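PDB 3H1N: probable glutathione S-transferase from Bordetella bronchiseptica RB50, which probably conjugates glutathione to electrophilic substrates, as glutathione S-transferases do. Local coordinates for residues W110-L114 against W174-M178. Residues are numbered along the deposited sequence; the frame is centred on the assembly and turned at random.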
# COMPACT_ATOMS: atom_id res chain seq x y z
N TRP B 110 11.77 -6.05 -4.99
CA TRP B 110 11.84 -6.69 -3.68
C TRP B 110 11.74 -5.66 -2.56
O TRP B 110 10.95 -5.82 -1.63
CB TRP B 110 13.11 -7.55 -3.56
CG TRP B 110 13.45 -8.15 -2.20
CD1 TRP B 110 14.64 -8.03 -1.53
CD2 TRP B 110 12.60 -8.96 -1.37
NE1 TRP B 110 14.59 -8.72 -0.34
CE2 TRP B 110 13.35 -9.31 -0.22
CE3 TRP B 110 11.28 -9.44 -1.49
CZ2 TRP B 110 12.82 -10.10 0.82
CZ3 TRP B 110 10.75 -10.23 -0.47
CH2 TRP B 110 11.52 -10.55 0.68
N VAL B 111 12.52 -4.59 -2.67
CA VAL B 111 12.45 -3.50 -1.69
C VAL B 111 11.06 -2.85 -1.66
O VAL B 111 10.54 -2.55 -0.58
CB VAL B 111 13.62 -2.47 -1.88
CG1 VAL B 111 13.43 -1.24 -0.98
CG2 VAL B 111 14.94 -3.14 -1.54
N ASN B 112 10.47 -2.64 -2.83
CA ASN B 112 9.14 -2.05 -2.93
C ASN B 112 8.09 -2.92 -2.22
O ASN B 112 7.29 -2.39 -1.43
CB ASN B 112 8.75 -1.79 -4.40
CG ASN B 112 7.47 -0.96 -4.53
OD1 ASN B 112 7.30 0.05 -3.86
ND2 ASN B 112 6.57 -1.39 -5.43
N GLN B 113 8.11 -4.23 -2.45
CA GLN B 113 7.14 -5.07 -1.77
C GLN B 113 7.38 -5.17 -0.27
O GLN B 113 6.42 -5.21 0.50
CB GLN B 113 6.96 -6.45 -2.41
CG GLN B 113 8.05 -7.47 -2.16
CD GLN B 113 7.68 -8.81 -2.78
OE1 GLN B 113 7.57 -8.93 -3.99
NE2 GLN B 113 7.48 -9.82 -1.94
N LEU B 114 8.64 -5.18 0.15
CA LEU B 114 8.95 -5.13 1.57
C LEU B 114 8.38 -3.86 2.20
O LEU B 114 7.75 -3.91 3.26
CB LEU B 114 10.46 -5.19 1.80
CG LEU B 114 11.14 -6.57 1.68
CD1 LEU B 114 12.67 -6.41 1.63
CD2 LEU B 114 10.72 -7.52 2.83
N TRP B 174 21.29 -7.42 6.07
CA TRP B 174 20.27 -6.50 5.58
C TRP B 174 19.15 -7.24 4.84
O TRP B 174 19.21 -8.46 4.63
CB TRP B 174 20.87 -5.44 4.64
CG TRP B 174 21.93 -4.55 5.24
CD1 TRP B 174 23.26 -4.52 4.90
CD2 TRP B 174 21.76 -3.57 6.27
NE1 TRP B 174 23.92 -3.57 5.66
CE2 TRP B 174 23.03 -2.98 6.51
CE3 TRP B 174 20.66 -3.13 7.03
CZ2 TRP B 174 23.22 -1.97 7.46
CZ3 TRP B 174 20.86 -2.13 7.99
CH2 TRP B 174 22.13 -1.57 8.19
N LEU B 175 18.13 -6.50 4.43
CA LEU B 175 16.99 -7.07 3.71
C LEU B 175 17.31 -7.44 2.26
O LEU B 175 16.60 -8.24 1.64
CB LEU B 175 15.80 -6.10 3.75
CG LEU B 175 15.05 -6.00 5.09
CD1 LEU B 175 14.14 -4.76 5.09
CD2 LEU B 175 14.24 -7.26 5.37
N THR B 176 18.36 -6.83 1.71
CA THR B 176 18.73 -7.04 0.30
C THR B 176 20.16 -7.56 0.16
O THR B 176 20.90 -7.65 1.14
CB THR B 176 18.60 -5.73 -0.53
OG1 THR B 176 19.71 -4.86 -0.26
CG2 THR B 176 17.30 -5.01 -0.18
N ASP B 177 20.54 -7.90 -1.07
CA ASP B 177 21.89 -8.40 -1.34
C ASP B 177 22.79 -7.29 -1.87
O ASP B 177 23.92 -7.55 -2.29
CB ASP B 177 21.82 -9.59 -2.32
CG ASP B 177 20.81 -10.65 -1.89
OD1 ASP B 177 21.06 -11.36 -0.88
OD2 ASP B 177 19.75 -10.77 -2.56
N MSE B 178 22.30 -6.05 -1.82
CA MSE B 178 22.99 -4.89 -2.40
C MSE B 178 24.31 -4.53 -1.72
O MSE B 178 25.16 -3.87 -2.34
CB MSE B 178 22.04 -3.67 -2.50
CG MSE B 178 21.81 -2.89 -1.21
SE MSE B 178 20.60 -1.34 -1.39
CE MSE B 178 21.78 -0.35 -2.58
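W110 on helix 105-127 grips the loop 174-178 through its indole N-H. From CB, the side chain of W110 runs toward the loop with CG anti to the backbone N (chi1 172°). CD1 comes first and lies 4.2 Å from CG2 of T176, at an oblique approach. NE1 follows and donates to the backbone O of L175 at 2.9 Å. The N-H points nearly straight at this oxygen (159°), which sits at the ring edge, 13° out of the indole plane. This bond helps to hold the ring in its rotation and gives the carbonyl of the buried L175 a partner. CE2 is still 3.9 Å from O of L175. The W110 side chain also packs on Y163 and A167 of helix 142-167. One face of the indole carries CD1 of L114, 3.5 Å above the plane and toward the rim. The same methyl touches CB of L175 at 3.8 Å, so L114 bridges ring and loop. On V111, CG2 presses tightly on CG2 of T176 at 3.3 Å. The hydroxyl of T176 turns back to its own chain: OG1 accepts from N of M178 at 3.2 Å, an ST turn. N of L175 forms a hydrogen bond with OD1 of D185, tying the loop to helix 183-198 as well. The arrangement joins a long helix to the loop between helices 142-167 and 183-198 in the all-helical C-terminal domain of the glutathione S-transferase fold.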